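Local coordinates for protein B-agarase (PDB 4BQ2) that hydrolyses the beta-linkages of agarose, acting in the exo mode from a chain end as a family 50 beta-agarase, at residues M241-R244 and G249-A252; Y279-T284 and R428-A433. One frame throughout, in Å; residues are numbered along the deposited sequence.

Interaction 1: residues M241-R244 and G249-A252; sequences MPSR and GWLA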
# COMPACT_ATOMS: atom_id res chain seq x y z
N MET A 241 -18.59 -10.06 19.98
CA MET A 241 -19.95 -9.72 19.54
C MET A 241 -20.87 -10.91 19.70
O MET A 241 -20.39 -12.06 19.75
CB MET A 241 -19.94 -9.29 18.08
CG MET A 241 -19.46 -7.86 17.89
SD MET A 241 -19.76 -7.21 16.23
CE MET A 241 -19.44 -5.47 16.54
N PRO A 242 -22.20 -10.66 19.81
CA PRO A 242 -23.09 -11.81 20.04
C PRO A 242 -23.11 -12.76 18.86
O PRO A 242 -22.89 -12.37 17.70
CB PRO A 242 -24.49 -11.17 20.24
CG PRO A 242 -24.37 -9.75 19.82
CD PRO A 242 -22.92 -9.37 19.93
N SER A 243 -23.36 -14.02 19.17
CA SER A 243 -23.59 -15.01 18.12
C SER A 243 -22.33 -15.39 17.33
O SER A 243 -22.43 -15.96 16.25
CB SER A 243 -24.69 -14.56 17.16
OG SER A 243 -25.01 -15.62 16.26
N ARG A 244 -21.17 -15.07 17.88
CA ARG A 244 -19.90 -15.56 17.34
C ARG A 244 -19.64 -16.94 17.96
O ARG A 244 -19.90 -17.16 19.16
CB ARG A 244 -18.76 -14.59 17.67
CG ARG A 244 -18.83 -13.22 16.97
CD ARG A 244 -18.98 -13.33 15.46
NE ARG A 244 -19.22 -12.06 14.75
CZ ARG A 244 -18.28 -11.13 14.62
NH1 ARG A 244 -17.11 -11.34 15.19
NH2 ARG A 244 -18.51 -10.00 13.97
N GLY A 249 -16.75 -17.55 14.00
CA GLY A 249 -17.73 -17.88 12.97
C GLY A 249 -19.14 -17.51 13.42
O GLY A 249 -19.32 -16.97 14.51
N TRP A 250 -20.13 -17.84 12.58
CA TRP A 250 -21.52 -17.43 12.82
C TRP A 250 -22.24 -18.60 13.52
O TRP A 250 -22.44 -19.66 12.91
CB TRP A 250 -22.21 -17.05 11.50
CG TRP A 250 -23.59 -16.43 11.62
CD1 TRP A 250 -24.75 -16.89 11.02
CD2 TRP A 250 -23.97 -15.24 12.35
NE1 TRP A 250 -25.81 -16.06 11.34
CE2 TRP A 250 -25.36 -15.04 12.14
CE3 TRP A 250 -23.27 -14.32 13.14
CZ2 TRP A 250 -26.07 -13.96 12.72
CZ3 TRP A 250 -23.98 -13.23 13.70
CH2 TRP A 250 -25.37 -13.08 13.49
N LEU A 251 -22.54 -18.41 14.80
CA LEU A 251 -23.21 -19.44 15.61
C LEU A 251 -24.53 -19.91 15.02
O LEU A 251 -24.83 -21.10 15.10
CB LEU A 251 -23.49 -18.97 17.04
CG LEU A 251 -22.74 -19.45 18.28
CD1 LEU A 251 -23.49 -18.97 19.52
CD2 LEU A 251 -22.56 -20.97 18.33
N ALA A 252 -25.31 -18.98 14.45
CA ALA A 252 -26.65 -19.31 13.98
C ALA A 252 -26.61 -20.36 12.86
O ALA A 252 -27.50 -21.22 12.75
CB ALA A 252 -27.41 -18.05 13.56
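Leu251 N donates to Ser243 O across 2.8 Å, with the N-H pointing nearly straight at the oxygen (161°). The donor arrives tilted 32° out of the carbonyl plane. Arg244 and Trp250 form a single beta bridge here, and Arg244 CA makes a separate CA-H...O contact with Gly249 O at 3.2 Å. The turn that presents the carbonyl is a type II beta turn from Met241 to Arg244, in which Ser243 adopts a positive phi.

Ser243 also supplies the main side-chain contact. Its OG, turned anti to the backbone N (chi1 -172°), lies over one face of the Trp250 indole, displaced toward the rim, with CZ3 of Trp250 3.7 Å from Ser243 OG. The serine CB follows it onto the same benzo end, 3.8 Å from Trp250 CZ3, so the short side chain packs over the ring while its backbone carbonyl engages Leu251. In the next residue, Leu251 CB leans against the accepting oxygen, 3.3 Å from Ser243 O, and Leu251 CG rests 3.8 Å from Arg244 O. The side chain of Arg244 sets off away from 249-252, although CB and CD still brush Gly249 O; it then bends at chi2, so that Met241 CB sits over the centre of one guanidinium face, and NH2 is held by the carbonyl oxygens of Gly411 and Asn739.

Both segments belong to the surface loop that follows helix 222-235 and precedes strand 263-267 in the chain. Its inner side is backed by the C-terminal part of the chain: the Trp250 ring meets that of Tyr743 and touches Thr744, both in helix 742-746, and Arg244 reaches the end of helix 729-739 through Asn739.

Interaction 2: residues Y279-T284 and R428-A433; sequences YPYFAT and RIPFFA
The backbones of 279-284 and 428-433 remain well apart, with 9.2 Å between Ala283 CA and Pro430 CA, too far for direct strand pairing, and the gap is bridged by side chains alone. Tyr281 and Pro430 approach from opposite directions. With its CG anti to the backbone N (chi1 -177°), the tyrosine extends across the gap until its hydroxyl reaches the proline ring, Tyr281 OH lying 3.8 Å from both CB and CG of Pro430. Behind the hydroxyl, Tyr281 CE1 is 4.3 Å from Pro430 CG, a looser apolar contact made obliquely to the aromatic ring. The buried phenol group is anchored by a hydrogen bond from its OH to Thr413 O, which fixes where the ring tip meets the proline.

The second contact is a single methyl against a ring. Ala283 CB meets the far edge of the Phe432 ring, close to its plane, at 3.6 Å from Phe432 CZ and 4.0 Å from Phe432 CE1. Both Pro430 and Phe432 also rest on Val484 of strand 483-488, as does Tyr281, while Phe432 touches Ser414 and Leu600 as well. Backbone hydrogen bonds tie Ala283 to Val694 and Ala696 of strand 693-699, and Pro430 to Leu415.

The segment 413-415 bonds to both sides, and side chains that meet between strand 280-287 and the start of strand 431-435 without pairing are consistent with the interior of the (beta/alpha)8 barrel expected of a family 50 catalytic domain.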
# COMPACT_ATOMS: atom_id res chain seq x y z
N TYR A 279 -18.60 -23.69 11.49
CA TYR A 279 -19.48 -22.50 11.39
C TYR A 279 -19.01 -21.61 10.27
O TYR A 279 -17.79 -21.49 10.04
CB TYR A 279 -19.52 -21.70 12.70
CG TYR A 279 -20.09 -22.49 13.83
CD1 TYR A 279 -21.47 -22.52 14.04
CD2 TYR A 279 -19.27 -23.20 14.70
CE1 TYR A 279 -22.01 -23.27 15.08
CE2 TYR A 279 -19.79 -23.95 15.76
CZ TYR A 279 -21.16 -23.97 15.94
OH TYR A 279 -21.68 -24.72 16.98
N PRO A 280 -19.96 -21.03 9.51
CA PRO A 280 -19.53 -20.19 8.40
C PRO A 280 -18.67 -19.04 8.95
O PRO A 280 -18.93 -18.55 10.06
CB PRO A 280 -20.85 -19.65 7.81
CG PRO A 280 -21.91 -20.64 8.25
CD PRO A 280 -21.44 -21.17 9.57
N TYR A 281 -17.66 -18.65 8.19
CA TYR A 281 -16.68 -17.66 8.64
C TYR A 281 -16.36 -16.65 7.53
O TYR A 281 -16.37 -16.99 6.34
CB TYR A 281 -15.40 -18.40 9.12
CG TYR A 281 -14.28 -17.52 9.71
CD1 TYR A 281 -14.30 -17.12 11.04
CD2 TYR A 281 -13.21 -17.12 8.91
CE1 TYR A 281 -13.27 -16.34 11.57
CE2 TYR A 281 -12.18 -16.32 9.42
CZ TYR A 281 -12.22 -15.94 10.74
OH TYR A 281 -11.19 -15.16 11.24
N PHE A 282 -16.04 -15.42 7.93
CA PHE A 282 -15.74 -14.32 7.01
C PHE A 282 -14.68 -13.46 7.73
O PHE A 282 -14.85 -13.07 8.90
CB PHE A 282 -17.01 -13.52 6.66
CG PHE A 282 -16.77 -12.42 5.63
CD1 PHE A 282 -16.41 -11.12 6.04
CD2 PHE A 282 -16.93 -12.66 4.28
CE1 PHE A 282 -16.19 -10.12 5.11
CE2 PHE A 282 -16.72 -11.67 3.32
CZ PHE A 282 -16.34 -10.38 3.73
N ALA A 283 -13.54 -13.26 7.05
CA ALA A 283 -12.39 -12.70 7.71
C ALA A 283 -12.38 -11.17 7.66
O ALA A 283 -12.43 -10.58 6.58
CB ALA A 283 -11.12 -13.27 7.08
N THR A 284 -12.35 -10.54 8.83
CA THR A 284 -12.13 -9.12 8.92
C THR A 284 -11.03 -8.89 9.93
O THR A 284 -10.86 -9.70 10.85
CB THR A 284 -13.41 -8.37 9.33
OG1 THR A 284 -13.82 -8.83 10.64
CG2 THR A 284 -14.55 -8.59 8.28
N ARG A 428 -7.97 -16.73 21.52
CA ARG A 428 -9.24 -16.00 21.73
C ARG A 428 -9.74 -15.41 20.40
O ARG A 428 -10.93 -15.11 20.23
CB ARG A 428 -9.04 -14.86 22.78
CG ARG A 428 -8.76 -15.32 24.22
CD ARG A 428 -8.01 -14.22 25.00
NE ARG A 428 -8.92 -13.13 25.13
CZ ARG A 428 -8.68 -11.83 25.24
NH1 ARG A 428 -7.46 -11.26 25.29
NH2 ARG A 428 -9.76 -11.10 25.31
N ILE A 429 -8.82 -15.22 19.46
CA ILE A 429 -9.17 -14.69 18.13
C ILE A 429 -8.23 -15.33 17.09
O ILE A 429 -7.03 -15.51 17.36
CB ILE A 429 -9.09 -13.12 18.08
CG1 ILE A 429 -9.71 -12.62 16.75
CG2 ILE A 429 -7.64 -12.63 18.27
CD1 ILE A 429 -9.79 -11.08 16.67
N PRO A 430 -8.78 -15.76 15.94
CA PRO A 430 -7.93 -16.38 14.93
C PRO A 430 -6.94 -15.41 14.35
O PRO A 430 -7.10 -14.18 14.49
CB PRO A 430 -8.94 -16.79 13.83
CG PRO A 430 -10.25 -16.88 14.53
CD PRO A 430 -10.19 -15.75 15.52
N PHE A 431 -5.93 -15.92 13.66
CA PHE A 431 -4.90 -15.05 13.05
C PHE A 431 -4.46 -15.60 11.70
O PHE A 431 -4.65 -16.79 11.42
CB PHE A 431 -3.66 -14.96 13.96
CG PHE A 431 -2.97 -16.28 14.18
CD1 PHE A 431 -3.45 -17.18 15.15
CD2 PHE A 431 -1.85 -16.63 13.42
CE1 PHE A 431 -2.81 -18.41 15.35
CE2 PHE A 431 -1.22 -17.84 13.61
CZ PHE A 431 -1.68 -18.72 14.59
N PHE A 432 -3.87 -14.74 10.89
CA PHE A 432 -3.26 -15.14 9.61
C PHE A 432 -1.78 -15.16 9.80
O PHE A 432 -1.25 -14.26 10.44
CB PHE A 432 -3.65 -14.17 8.49
CG PHE A 432 -5.08 -14.32 8.08
CD1 PHE A 432 -6.12 -13.96 8.93
CD2 PHE A 432 -5.39 -14.89 6.84
CE1 PHE A 432 -7.46 -14.13 8.58
CE2 PHE A 432 -6.73 -15.04 6.45
CZ PHE A 432 -7.76 -14.66 7.32
N ALA A 433 -1.12 -16.19 9.27
CA ALA A 433 0.33 -16.33 9.40
C ALA A 433 0.97 -15.87 8.11
O ALA A 433 0.29 -15.74 7.12
CB ALA A 433 0.71 -17.78 9.66

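From the N terminus, the chain first closes interaction 1, a short local loop with four residues between its segments. It then runs through strands 263-267 and 270-274 to open interaction 2, whose second segment follows after 143 residues that include helix 394-410. The two contacts are therefore in series, neither nested nor crossed, with centres 12 Å apart. They still touch: Trp250 N lies 2.9 Å from Pro280 O, a probable hydrogen bond, and Trp250 O packs on Tyr279. The surface loop is thus joined to the start of strand 280-287, which in turn meets 428-433 in the protein interior. Tyr743 of helix 742-746 contacts both Trp250 and Tyr281.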